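Local coordinates for protein putative glucose-6-phosphate 1-epimerase (Salmonella typhimurium, PDB 2HTA) that probably catalyses the interconversion of the alpha and beta anomers of glucose 6-phosphate and related hexose 6-phosphates, at residues A[58-63]-A[116-121]; A[200-205]-A[221-226]; A[172-177]-A[288-293]; A[231-236]-A[246-251]. One frame throughout, in Å; residues are numbered along the deposited sequence.

Contact 1 of 4, residues A[58-63]-A[116-121]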
loop_
_atom_site.group_PDB
_atom_site.type_symbol
_atom_site.label_atom_id
_atom_site.label_comp_id
_atom_site.label_asym_id
_atom_site.label_seq_id
_atom_site.Cartn_x
_atom_site.Cartn_y
_atom_site.Cartn_z
ATOM N N GLN A 58 -8.364 6.970 -8.080
ATOM C CA GLN A 58 -6.985 7.343 -8.443
ATOM C C GLN A 58 -5.972 6.423 -7.786
ATOM O O GLN A 58 -5.880 6.361 -6.553
ATOM C CB GLN A 58 -6.709 8.806 -8.087
ATOM C CG GLN A 58 -5.318 9.253 -8.475
ATOM C CD GLN A 58 -5.224 10.740 -8.337
ATOM O OE1 GLN A 58 -5.748 11.464 -9.161
ATOM N NE2 GLN A 58 -4.584 11.191 -7.296
ATOM N N GLY A 59 -5.210 5.680 -8.586
ATOM C CA GLY A 59 -4.296 4.707 -8.024
ATOM C C GLY A 59 -4.897 3.405 -7.500
ATOM O O GLY A 59 -4.169 2.625 -6.855
ATOM N N ALA A 60 -6.185 3.149 -7.761
ATOM C CA ALA A 60 -6.916 2.046 -7.081
ATOM C C ALA A 60 -6.362 1.913 -5.674
ATOM O O ALA A 60 -5.874 0.836 -5.275
ATOM C CB ALA A 60 -6.732 0.724 -7.833
ATOM N N HIS A 61 -6.370 3.026 -4.952
ATOM C CA HIS A 61 -5.562 3.186 -3.752
ATOM C C HIS A 61 -6.396 2.848 -2.531
ATOM O O HIS A 61 -7.320 3.578 -2.157
ATOM C CB HIS A 61 -5.094 4.648 -3.655
ATOM C CG HIS A 61 -3.935 4.867 -2.720
ATOM N ND1 HIS A 61 -2.744 5.453 -3.129
ATOM C CD2 HIS A 61 -3.812 4.668 -1.380
ATOM C CE1 HIS A 61 -1.926 5.542 -2.090
ATOM N NE2 HIS A 61 -2.553 5.066 -1.017
ATOM N N LEU A 62 -6.070 1.723 -1.910
ATOM C CA LEU A 62 -6.718 1.365 -0.662
ATOM C C LEU A 62 -6.262 2.360 0.412
ATOM O O LEU A 62 -5.122 2.414 0.758
ATOM C CB LEU A 62 -6.341 -0.088 -0.303
ATOM C CG LEU A 62 -6.908 -0.637 1.025
ATOM C CD1 LEU A 62 -8.448 -0.666 1.109
ATOM C CD2 LEU A 62 -6.309 -2.071 1.232
ATOM N N LEU A 63 -7.193 3.130 0.940
ATOM C CA LEU A 63 -6.915 4.191 1.917
ATOM C C LEU A 63 -7.021 3.701 3.354
ATOM O O LEU A 63 -6.275 4.168 4.230
ATOM C CB LEU A 63 -7.992 5.278 1.764
ATOM C CG LEU A 63 -8.140 5.873 0.360
ATOM C CD1 LEU A 63 -9.273 6.858 0.219
ATOM C CD2 LEU A 63 -6.788 6.546 0.001
ATOM N N LEU A 116 -2.960 7.840 -11.593
ATOM C CA LEU A 116 -3.991 7.829 -12.650
ATOM C C LEU A 116 -5.306 7.213 -12.165
ATOM O O LEU A 116 -5.284 6.378 -11.259
ATOM C CB LEU A 116 -3.478 7.018 -13.850
ATOM C CG LEU A 116 -2.195 7.548 -14.492
ATOM C CD1 LEU A 116 -1.730 6.491 -15.526
ATOM C CD2 LEU A 116 -2.505 8.913 -15.174
ATOM N N PRO A 117 -6.447 7.622 -12.776
ATOM C CA PRO A 117 -7.718 7.069 -12.402
ATOM C C PRO A 117 -7.880 5.671 -12.942
ATOM O O PRO A 117 -7.694 5.446 -14.150
ATOM C CB PRO A 117 -8.727 8.033 -13.056
ATOM C CG PRO A 117 -7.946 8.707 -14.233
ATOM C CD PRO A 117 -6.554 8.690 -13.803
ATOM N N TRP A 118 -8.215 4.743 -12.046
ATOM C CA TRP A 118 -8.598 3.355 -12.422
ATOM C C TRP A 118 -10.123 3.181 -12.426
ATOM O O TRP A 118 -10.844 3.839 -11.678
ATOM C CB TRP A 118 -8.071 2.317 -11.427
ATOM C CG TRP A 118 -6.569 2.246 -11.239
ATOM C CD1 TRP A 118 -5.704 3.310 -11.075
ATOM C CD2 TRP A 118 -5.778 1.055 -11.108
ATOM N NE1 TRP A 118 -4.418 2.845 -10.869
ATOM C CE2 TRP A 118 -4.423 1.470 -10.880
ATOM C CE3 TRP A 118 -6.062 -0.305 -11.196
ATOM C CZ2 TRP A 118 -3.358 0.546 -10.676
ATOM C CZ3 TRP A 118 -4.998 -1.240 -10.992
ATOM C CH2 TRP A 118 -3.665 -0.810 -10.754
ATOM N N ALA A 119 -10.591 2.230 -13.216
ATOM C CA ALA A 119 -12.036 1.974 -13.301
ATOM C C ALA A 119 -12.334 0.903 -12.256
ATOM O O ALA A 119 -11.525 0.029 -12.036
ATOM C CB ALA A 119 -12.381 1.461 -14.736
ATOM N N LEU A 120 -13.469 0.986 -11.614
ATOM C CA LEU A 120 -13.943 -0.145 -10.845
ATOM C C LEU A 120 -14.690 -1.055 -11.783
ATOM O O LEU A 120 -15.838 -0.774 -12.211
ATOM C CB LEU A 120 -14.815 0.357 -9.702
ATOM C CG LEU A 120 -15.625 -0.700 -8.924
ATOM C CD1 LEU A 120 -14.590 -1.610 -8.221
ATOM C CD2 LEU A 120 -16.548 -0.102 -7.856
ATOM N N LYS A 121 -14.048 -2.179 -12.139
ATOM C CA LYS A 121 -14.523 -3.059 -13.182
ATOM C C LYS A 121 -15.529 -4.059 -12.632
ATOM O O LYS A 121 -16.490 -4.415 -13.349
ATOM C CB LYS A 121 -13.326 -3.831 -13.769
ATOM C CG LYS A 121 -13.611 -4.653 -14.963
ATOM C CD LYS A 121 -12.352 -5.478 -15.369
ATOM C CE LYS A 121 -12.567 -6.127 -16.750
ATOM N NZ LYS A 121 -13.008 -5.115 -17.805
#
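The tight turn Gln58-Gly59-Ala60, which leads into strand 61-67 at the edge of a five-stranded sheet, is pinned to Leu116-Pro117-Trp118, the approach to strand 119-125 of another sheet. Gln58 and Pro117 form a single bridge with their CA atoms 4.0 Å apart, and beside it Gly59 N donates to Leu116 O at 2.8 Å in a nearly straight bond (N-H...O 167°). The same carbonyl oxygen receives the CA-H of Gln58, Gln58 CA to Leu116 O 3.4 Å. Past the bridge the backbone folds over one face of the Trp118 indole. Ala60 CB stands above the six-membered ring of Trp118 in a CH-pi contact, 3.8 Å from its centroid, while Gly59 C lies over the rim near NE1. Gly59, at phi 76° and psi 10°, has a backbone shape that suits a residue without a CB, since the carbonyl oxygen of Gln58 lies close on that side. Ala60 brings only a methyl, small enough for the peptide plane to lie close to the indole. The CG of Trp118 lies beside its own backbone N, which carries the ring back under the turn. Its NE1 is bonded to Ala113 O, and Phe134, Leu136 and Leu152 also touch the Trp118 side chain, so this buried indole has both a polar anchor and an apolar setting. The amide of Gln58 reaches away to Lys83 O and Gly85 N, tying a loop to the same turn. Arg114, which by similarity binds substrate, lies close to Gly59. The arrangement belongs to the galactose mutarotase-like beta-sandwich, where a turn entering one sheet packs on an aromatic residue entering another.

Contact 2 of 4, residues A[200-205]-A[221-226]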
loop_
_atom_site.group_PDB
_atom_site.type_symbol
_atom_site.label_atom_id
_atom_site.label_comp_id
_atom_site.label_asym_id
_atom_site.label_seq_id
_atom_site.Cartn_x
_atom_site.Cartn_y
_atom_site.Cartn_z
ATOM N N ILE A 200 19.532 -4.468 2.311
ATOM C CA ILE A 200 20.232 -3.270 1.775
ATOM C C ILE A 200 19.689 -2.111 2.567
ATOM O O ILE A 200 18.476 -1.936 2.654
ATOM C CB ILE A 200 19.953 -3.082 0.267
ATOM C CG1 ILE A 200 20.571 -4.257 -0.492
ATOM C CG2 ILE A 200 20.620 -1.770 -0.275
ATOM C CD1 ILE A 200 19.839 -4.548 -1.853
ATOM N N ASP A 201 20.594 -1.349 3.180
ATOM C CA ASP A 201 20.222 -0.202 3.995
ATOM C C ASP A 201 20.355 1.063 3.151
ATOM O O ASP A 201 21.477 1.605 2.979
ATOM C CB ASP A 201 21.164 -0.139 5.208
ATOM C CG ASP A 201 20.777 0.918 6.206
ATOM O OD1 ASP A 201 19.973 1.787 5.847
ATOM O OD2 ASP A 201 21.321 0.905 7.335
ATOM N N LYS A 202 19.212 1.569 2.679
ATOM C CA LYS A 202 19.172 2.737 1.806
ATOM C C LYS A 202 19.474 4.042 2.557
ATOM O O LYS A 202 19.763 5.056 1.940
ATOM C CB LYS A 202 17.788 2.837 1.168
ATOM C CG LYS A 202 17.627 1.807 0.045
ATOM C CD LYS A 202 16.550 2.256 -0.942
ATOM C CE LYS A 202 15.278 1.465 -0.691
ATOM N NZ LYS A 202 14.271 1.723 -1.761
ATOM N N VAL A 203 19.345 4.017 3.881
ATOM C CA VAL A 203 19.690 5.159 4.694
ATOM C C VAL A 203 21.205 5.309 4.738
ATOM O O VAL A 203 21.694 6.411 4.841
ATOM C CB VAL A 203 19.119 5.105 6.139
ATOM C CG1 VAL A 203 19.686 6.227 7.043
ATOM C CG2 VAL A 203 17.603 5.204 6.140
ATOM N N ASN A 204 21.931 4.209 4.642
ATOM C CA ASN A 204 23.343 4.213 4.888
ATOM C C ASN A 204 24.082 3.675 3.673
ATOM O O ASN A 204 24.635 2.594 3.723
ATOM C CB ASN A 204 23.660 3.371 6.144
ATOM C CG ASN A 204 23.128 3.991 7.397
ATOM O OD1 ASN A 204 23.605 5.032 7.815
ATOM N ND2 ASN A 204 22.134 3.365 8.007
ATOM N N ASP A 205 24.032 4.419 2.565
ATOM C CA ASP A 205 24.890 4.139 1.402
ATOM C C ASP A 205 24.650 2.799 0.719
ATOM O O ASP A 205 25.555 2.246 0.049
ATOM C CB ASP A 205 26.370 4.292 1.790
ATOM C CG ASP A 205 26.784 5.756 1.918
ATOM O OD1 ASP A 205 26.332 6.593 1.097
ATOM O OD2 ASP A 205 27.557 6.078 2.836
ATOM N N ARG A 221 14.918 7.070 11.437
ATOM C CA ARG A 221 14.770 6.798 10.002
ATOM C C ARG A 221 15.402 5.469 9.617
ATOM O O ARG A 221 16.620 5.253 9.805
ATOM C CB ARG A 221 15.369 7.906 9.169
ATOM C CG ARG A 221 15.100 7.754 7.693
ATOM C CD ARG A 221 15.835 8.893 6.973
ATOM N NE ARG A 221 16.061 8.539 5.567
ATOM C CZ ARG A 221 17.155 8.848 4.875
ATOM N NH1 ARG A 221 18.145 9.519 5.452
ATOM N NH2 ARG A 221 17.254 8.482 3.606
ATOM N N THR A 222 14.550 4.583 9.073
ATOM C CA THR A 222 14.908 3.222 8.702
ATOM C C THR A 222 14.369 2.969 7.289
ATOM O O THR A 222 13.222 3.319 7.006
ATOM C CB THR A 222 14.246 2.221 9.686
ATOM O OG1 THR A 222 14.707 2.501 10.992
ATOM C CG2 THR A 222 14.617 0.765 9.340
ATOM N N ASP A 223 15.202 2.453 6.379
ATOM C CA ASP A 223 14.775 2.256 4.995
ATOM C C ASP A 223 15.585 1.101 4.452
ATOM O O ASP A 223 16.732 1.271 4.057
ATOM C CB ASP A 223 14.975 3.536 4.151
ATOM C CG ASP A 223 14.290 3.447 2.784
ATOM O OD1 ASP A 223 13.712 2.357 2.463
ATOM O OD2 ASP A 223 14.297 4.462 2.030
ATOM N N ARG A 224 15.014 -0.095 4.517
ATOM C CA ARG A 224 15.743 -1.329 4.286
ATOM C C ARG A 224 14.999 -2.225 3.315
ATOM O O ARG A 224 13.749 -2.380 3.400
ATOM C CB ARG A 224 15.982 -2.066 5.612
ATOM C CG ARG A 224 17.115 -1.336 6.409
ATOM C CD ARG A 224 17.145 -1.702 7.846
ATOM N NE ARG A 224 18.283 -0.956 8.401
ATOM C CZ ARG A 224 19.049 -1.401 9.373
ATOM N NH1 ARG A 224 18.769 -2.571 9.946
ATOM N NH2 ARG A 224 20.091 -0.673 9.771
ATOM N N VAL A 225 15.758 -2.795 2.374
ATOM C CA VAL A 225 15.252 -3.783 1.443
ATOM C C VAL A 225 15.716 -5.157 1.893
ATOM O O VAL A 225 16.915 -5.474 1.856
ATOM C CB VAL A 225 15.782 -3.555 -0.016
ATOM C CG1 VAL A 225 15.105 -4.571 -0.965
ATOM C CG2 VAL A 225 15.586 -2.068 -0.451
ATOM N N TYR A 226 14.812 -5.982 2.395
ATOM C CA TYR A 226 15.191 -7.332 2.806
ATOM C C TYR A 226 15.256 -8.270 1.591
ATOM O O TYR A 226 14.342 -8.317 0.781
ATOM C CB TYR A 226 14.206 -7.825 3.919
ATOM C CG TYR A 226 14.273 -6.828 5.073
ATOM C CD1 TYR A 226 13.433 -5.729 5.114
ATOM C CD2 TYR A 226 15.284 -6.931 6.058
ATOM C CE1 TYR A 226 13.533 -4.794 6.150
ATOM C CE2 TYR A 226 15.394 -6.013 7.059
ATOM C CZ TYR A 226 14.519 -4.933 7.091
ATOM O OH TYR A 226 14.612 -4.007 8.100
HETATM O O HOH W 1 17.930 1.867 7.457
#
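Val203 CG2 rests on one face of the Arg221 guanidinium, 3.7 Å above its plane and offset toward the rim; the extended arginine chain lets the methyl touch both its CG and its charged end. The other guanidinium, that of Arg224, is turned 67° from the carboxylate plane of Asp201. Arg224 NH2 makes a salt bridge to Asp201 OD2 at 3.2 Å, approaching OD2 from above the carboxylate plane, with the oxygen tilted out of the guanidinium plane. Asn204 ND2 reaches Asp201 OD2 from the opposite face at 2.7 Å, so OD2 is held between two donors. OD1 takes a hydrogen bond from a water that also accepts from Asp223 N and Arg224 NE, and it weakly receives Val203 N. With CG anti to the backbone N (chi1 -174°), the carboxylate sits where it can serve both the turn and the neighbouring strand. Arg224 NH1 goes on to Gln216.

The backbones form a short antiparallel pair: Ile200 and Val225 exchange N-H...O bonds of 2.8 Å (Ile200 N to Val225 O) and 2.9 Å (Val225 N to Ile200 O), and Lys202 N donates to Asp223 O. On the face away from the salt bridge, Lys202 CE lies 3.6 Å from Val225 CG2 and also passes the carboxylate of Asp223. Asp223 probably binds substrate, as in relatives, and its side chain lies about 6 Å from that of Glu282, the proposed catalytic residue. This is an antiparallel strand end that runs into a turn (Asn204 N to Asp201 O), probably beside the sugar site of this mutarotase fold.

Contact 3 of 4, residues A[172-177]-A[288-293]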
loop_
_atom_site.group_PDB
_atom_site.type_symbol
_atom_site.label_atom_id
_atom_site.label_comp_id
_atom_site.label_asym_id
_atom_site.label_seq_id
_atom_site.Cartn_x
_atom_site.Cartn_y
_atom_site.Cartn_z
ATOM N N PHE A 172 6.660 -6.806 -21.101
ATOM C CA PHE A 172 7.552 -5.812 -20.533
ATOM C C PHE A 172 8.156 -6.416 -19.286
ATOM O O PHE A 172 7.721 -7.455 -18.823
ATOM C CB PHE A 172 6.847 -4.448 -20.230
ATOM C CG PHE A 172 5.449 -4.582 -19.661
ATOM C CD1 PHE A 172 5.235 -5.229 -18.458
ATOM C CD2 PHE A 172 4.344 -4.068 -20.341
ATOM C CE1 PHE A 172 3.918 -5.372 -17.896
ATOM C CE2 PHE A 172 3.059 -4.229 -19.839
ATOM C CZ PHE A 172 2.817 -4.875 -18.592
ATOM N N ALA A 173 9.175 -5.744 -18.761
ATOM C CA ALA A 173 9.821 -6.146 -17.535
ATOM C C ALA A 173 9.762 -4.930 -16.616
ATOM O O ALA A 173 10.030 -3.810 -17.057
ATOM C CB ALA A 173 11.274 -6.534 -17.817
ATOM N N THR A 174 9.336 -5.135 -15.366
ATOM C CA THR A 174 9.019 -4.061 -14.423
ATOM C C THR A 174 9.587 -4.320 -13.015
ATOM O O THR A 174 10.016 -5.431 -12.690
ATOM C CB THR A 174 7.464 -3.885 -14.201
ATOM O OG1 THR A 174 6.904 -5.085 -13.617
ATOM C CG2 THR A 174 6.718 -3.596 -15.479
ATOM N N THR A 175 9.560 -3.278 -12.189
ATOM C CA THR A 175 9.669 -3.478 -10.755
ATOM C C THR A 175 8.454 -2.787 -10.118
ATOM O O THR A 175 7.832 -1.883 -10.709
ATOM C CB THR A 175 10.993 -2.952 -10.174
ATOM O OG1 THR A 175 11.115 -1.559 -10.459
ATOM C CG2 THR A 175 12.262 -3.738 -10.795
ATOM N N SER A 176 8.039 -3.283 -8.955
ATOM C CA SER A 176 6.766 -2.843 -8.386
ATOM C C SER A 176 6.763 -3.083 -6.875
ATOM O O SER A 176 7.662 -3.778 -6.350
ATOM C CB SER A 176 5.588 -3.566 -9.012
ATOM O OG SER A 176 5.758 -4.980 -8.953
ATOM N N ALA A 177 5.742 -2.540 -6.205
ATOM C CA ALA A 177 5.543 -2.728 -4.762
ATOM C C ALA A 177 4.080 -2.486 -4.360
ATOM O O ALA A 177 3.348 -1.702 -5.037
ATOM C CB ALA A 177 6.420 -1.726 -3.959
ATOM N N ALA A 288 15.420 -7.560 -8.953
ATOM C CA ALA A 288 15.512 -8.039 -10.319
ATOM C C ALA A 288 14.187 -7.623 -10.945
ATOM O O ALA A 288 13.237 -7.366 -10.225
ATOM C CB ALA A 288 15.657 -9.587 -10.355
ATOM N N PRO A 289 14.112 -7.573 -12.279
ATOM C CA PRO A 289 12.835 -7.229 -12.897
ATOM C C PRO A 289 11.914 -8.422 -13.097
ATOM O O PRO A 289 12.360 -9.546 -13.281
ATOM C CB PRO A 289 13.277 -6.661 -14.252
ATOM C CG PRO A 289 14.395 -7.524 -14.616
ATOM C CD PRO A 289 15.153 -7.764 -13.314
ATOM N N GLN A 290 10.628 -8.144 -13.054
ATOM C CA GLN A 290 9.591 -9.130 -13.192
ATOM C C GLN A 290 9.119 -9.187 -14.624
ATOM O O GLN A 290 8.942 -8.169 -15.262
ATOM C CB GLN A 290 8.441 -8.751 -12.264
ATOM C CG GLN A 290 7.616 -9.895 -11.809
ATOM C CD GLN A 290 6.513 -9.461 -10.862
ATOM O OE1 GLN A 290 6.232 -8.257 -10.693
ATOM N NE2 GLN A 290 5.897 -10.464 -10.196
ATOM N N GLN A 291 8.932 -10.404 -15.115
ATOM C CA GLN A 291 8.498 -10.668 -16.478
ATOM C C GLN A 291 6.980 -10.601 -16.602
ATOM O O GLN A 291 6.269 -11.214 -15.773
ATOM C CB GLN A 291 8.901 -12.105 -16.879
ATOM C CG GLN A 291 10.388 -12.476 -16.681
ATOM C CD GLN A 291 11.299 -11.406 -17.328
ATOM O OE1 GLN A 291 12.266 -10.911 -16.680
ATOM N NE2 GLN A 291 10.946 -10.989 -18.552
ATOM N N ALA A 292 6.488 -9.903 -17.623
ATOM C CA ALA A 292 5.099 -10.052 -18.063
ATOM C C ALA A 292 5.111 -10.376 -19.542
ATOM O O ALA A 292 5.805 -9.727 -20.299
ATOM C CB ALA A 292 4.288 -8.802 -17.820
ATOM N N THR A 293 4.357 -11.403 -19.920
ATOM C CA THR A 293 4.121 -11.770 -21.331
ATOM C C THR A 293 2.603 -11.898 -21.377
ATOM O O THR A 293 1.944 -11.745 -20.346
ATOM C CB THR A 293 4.836 -13.065 -21.709
ATOM O OG1 THR A 293 4.223 -14.161 -21.003
ATOM C CG2 THR A 293 6.280 -12.982 -21.330
HETATM O O HOH W 2 6.541 -7.063 -15.779
HETATM O O HOH W 3 7.411 -5.918 -10.865
HETATM O O HOH W 4 4.118 -6.744 -10.178
#
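Phe172 and Ala292, like Thr174 and Gln290, are antiparallel hydrogen-bonded pairs, and these two pairs supply all four backbone bonds of the contact. The shortest runs from Gln290 N to Thr174 O (2.8 Å) and is almost straight, at 175°. Between the pairs, Ala173 CA points its hydrogen at Gln290 O, 3.2 Å away. Pro289, which has no N-H to give, stands just before the bonded stretch, where the chain turns a corner at Ala288.

Apolar contacts are small and local. Phe172 CE1 touches Ala292 CB at 3.5 Å; chi1 of 40° sets CG between the backbone N and the carbonyl carbon and brings the ring over to the methyl, and the ring also meets that of Trp146, planes about 50° apart. On the opposite face, Ala173 CB and Pro289 CB touch loosely.

Water carries the side-chain polar contacts. Ser176 OG and Gln290 OE1 are 3.7 Å apart and are joined through water 3 and water 4, both of which donate to OE1; water 3 also bonds Thr174 OG1. Water 2 links that hydroxyl to Gln290 O and, more distantly, to Phe172 O. The extended side chain of Gln290 sends its NE2 to Arg299 O, which fixes which end of the amide faces the waters. Threonine and serine hydroxyls beside a buried glutamine thus imply a hydrated seam, in which direct bonds join the backbones and water bridges the hydroxyls of Thr174 and Ser176 to Gln290 where the strands splay apart.

Contact 4 of 4, residues A[231-236]-A[246-251]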
loop_
_atom_site.group_PDB
_atom_site.type_symbol
_atom_site.label_atom_id
_atom_site.label_comp_id
_atom_site.label_asym_id
_atom_site.label_seq_id
_atom_site.Cartn_x
_atom_site.Cartn_y
_atom_site.Cartn_z
ATOM N N ALA A 231 7.826 -15.540 4.235
ATOM C CA ALA A 231 6.549 -15.227 3.611
ATOM C C ALA A 231 5.750 -14.263 4.473
ATOM O O ALA A 231 5.046 -13.385 3.961
ATOM C CB ALA A 231 5.708 -16.520 3.391
ATOM N N CYS A 232 5.825 -14.458 5.791
ATOM C CA CYS A 232 5.019 -13.657 6.704
ATOM C C CYS A 232 5.900 -12.714 7.537
ATOM O O CYS A 232 6.738 -13.171 8.328
ATOM C CB CYS A 232 4.243 -14.625 7.617
ATOM S SG CYS A 232 3.070 -13.673 8.653
ATOM N N SER A 233 5.731 -11.409 7.355
ATOM C CA SER A 233 6.312 -10.452 8.272
ATOM C C SER A 233 5.352 -10.258 9.434
ATOM O O SER A 233 4.142 -10.217 9.227
ATOM C CB SER A 233 6.504 -9.068 7.594
ATOM O OG SER A 233 7.208 -9.146 6.338
ATOM N N VAL A 234 5.858 -10.091 10.654
ATOM C CA VAL A 234 4.930 -9.864 11.756
ATOM C C VAL A 234 5.279 -8.544 12.423
ATOM O O VAL A 234 6.435 -8.359 12.868
ATOM C CB VAL A 234 4.992 -10.992 12.799
ATOM C CG1 VAL A 234 4.014 -10.692 13.982
ATOM C CG2 VAL A 234 4.740 -12.363 12.154
ATOM N N ILE A 235 4.305 -7.634 12.474
ATOM C CA ILE A 235 4.476 -6.321 13.150
ATOM C C ILE A 235 3.945 -6.519 14.591
ATOM O O ILE A 235 2.780 -6.921 14.768
ATOM C CB ILE A 235 3.656 -5.181 12.501
ATOM C CG1 ILE A 235 4.020 -5.107 10.992
ATOM C CG2 ILE A 235 3.814 -3.811 13.301
ATOM C CD1 ILE A 235 3.139 -4.171 10.168
ATOM N N HIS A 236 4.795 -6.277 15.575
ATOM C CA HIS A 236 4.392 -6.469 16.986
ATOM C C HIS A 236 4.136 -5.098 17.561
ATOM O O HIS A 236 5.058 -4.284 17.601
ATOM C CB HIS A 236 5.546 -7.121 17.740
ATOM C CG HIS A 236 5.996 -8.410 17.132
ATOM N ND1 HIS A 236 5.586 -9.627 17.602
ATOM C CD2 HIS A 236 6.839 -8.665 16.100
ATOM C CE1 HIS A 236 6.136 -10.593 16.879
ATOM N NE2 HIS A 236 6.902 -10.028 15.952
ATOM N N VAL A 246 1.760 -9.617 7.750
ATOM C CA VAL A 246 1.790 -9.134 6.358
ATOM C C VAL A 246 2.426 -10.240 5.527
ATOM O O VAL A 246 3.617 -10.519 5.688
ATOM C CB VAL A 246 2.615 -7.809 6.254
ATOM C CG1 VAL A 246 2.457 -7.198 4.886
ATOM C CG2 VAL A 246 2.197 -6.806 7.297
ATOM N N VAL A 247 1.618 -10.916 4.704
ATOM C CA VAL A 247 2.055 -12.063 3.971
ATOM C C VAL A 247 2.326 -11.666 2.519
ATOM O O VAL A 247 1.493 -11.027 1.871
ATOM C CB VAL A 247 1.046 -13.171 4.012
ATOM C CG1 VAL A 247 1.552 -14.394 3.299
ATOM C CG2 VAL A 247 0.711 -13.540 5.480
ATOM N N HIS A 248 3.477 -12.085 2.020
ATOM C CA HIS A 248 3.969 -11.677 0.723
ATOM C C HIS A 248 3.958 -12.860 -0.220
ATOM O O HIS A 248 4.372 -13.999 0.154
ATOM C CB HIS A 248 5.402 -11.110 0.836
ATOM C CG HIS A 248 5.581 -10.115 1.946
ATOM N ND1 HIS A 248 5.209 -8.790 1.832
ATOM C CD2 HIS A 248 6.012 -10.280 3.223
ATOM C CE1 HIS A 248 5.449 -8.165 2.977
ATOM N NE2 HIS A 248 5.955 -9.044 3.831
ATOM N N HIS A 249 3.426 -12.624 -1.431
ATOM C CA HIS A 249 3.427 -13.677 -2.476
ATOM C C HIS A 249 3.894 -13.144 -3.807
ATOM O O HIS A 249 3.588 -12.032 -4.158
ATOM C CB HIS A 249 2.031 -14.298 -2.606
ATOM C CG HIS A 249 1.772 -15.382 -1.586
ATOM N ND1 HIS A 249 0.941 -15.203 -0.503
ATOM C CD2 HIS A 249 2.301 -16.631 -1.463
ATOM C CE1 HIS A 249 0.927 -16.314 0.219
ATOM N NE2 HIS A 249 1.768 -17.189 -0.327
ATOM N N HIS A 250 4.645 -13.965 -4.545
ATOM C CA HIS A 250 5.117 -13.646 -5.889
ATOM C C HIS A 250 6.143 -12.522 -5.879
ATOM O O HIS A 250 6.450 -11.993 -6.948
ATOM C CB HIS A 250 3.965 -13.332 -6.894
ATOM C CG HIS A 250 2.768 -14.213 -6.731
ATOM N ND1 HIS A 250 2.822 -15.581 -6.881
ATOM C CD2 HIS A 250 1.486 -13.915 -6.386
ATOM C CE1 HIS A 250 1.627 -16.101 -6.645
ATOM N NE2 HIS A 250 0.790 -15.113 -6.353
ATOM N N HIS A 251 6.641 -12.151 -4.702
ATOM C CA HIS A 251 7.545 -11.011 -4.527
ATOM C C HIS A 251 8.960 -11.488 -4.540
ATOM O O HIS A 251 9.228 -12.725 -4.564
ATOM C CB HIS A 251 7.295 -10.377 -3.091
ATOM C CG HIS A 251 7.680 -11.327 -2.025
ATOM N ND1 HIS A 251 7.057 -12.560 -1.906
ATOM C CD2 HIS A 251 8.716 -11.343 -1.163
ATOM C CE1 HIS A 251 7.633 -13.236 -0.929
ATOM N NE2 HIS A 251 8.659 -12.543 -0.487
#
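Ser233 and Val246 form an antiparallel hydrogen-bonded pair, Ser233 N to Val246 O at 2.8 Å and Val246 N to Ser233 O at 2.9 Å, and two residues further on, His248 N donates to Ala231 O. Cys232 and Val247 make the non-hydrogen-bonded pair in between, their CA atoms 4.3 Å apart. There the CA-H of Val247 points at Ala231 O and that of Cys232 at Val246 O.

Side-chain polar contact rests on His248. His248 NE2 donates to Ser233 OG at 2.8 Å, and the hydroxyl lies at the ring edge, near the ring plane. The ring reaches the serine because CG stands beside its own backbone N (chi1 -47°) and the imidazole swings across to the neighbouring strand. Its ND1 is bonded to Thr283 OG1, so a grip at each nitrogen fixes the rotation of the ring. Serine suits the partner position, being short enough to receive NE2 next to its own backbone bond. Strands 232-237 and 242-249 form a beta hairpin in the nine-stranded antiparallel sheet of the mutarotase sandwich, with strand 191-193 beside the first strand and strand 298-308 beside the second. His248 lies about 6 Å from the proposed catalytic residue Glu282, side chain to side chain.

Apolar contacts occupy both faces. Cys232 SG meets Val247 CG2 at 4.0 Å on the partly exposed face. On the side of Ser233 and Val246, Ile235 CD1 touches Val246 CG2 at 4.0 Å, and the isoleucine packs further on Val279 and Val281. Past the end of the strand the chain folds back so that the His251 ring lies under His248 CB.

Contact 1 is the buried one, a backbone turn laid on an indole, whereas contacts 2, 3 and 4 are partly buried strand pairings whose bonding is mostly main chain. Contacts 2 and 3 reach the same branched sheet, the former with charged groups close to the probable substrate site, the latter with hydroxyls, an amide and water. Contacts 1 and 4 both reach the nine-stranded sheet, on opposite sides of the chain's centre. Contact 4 follows contact 2 directly, through successive strands 222-226 and 232-237, and touches contact 3 where Gln290 NE2 packs 3.6 Å from His250 O. Contacts 2 and 4 lie nearer the proposed catalytic Glu282 than contact 3 does.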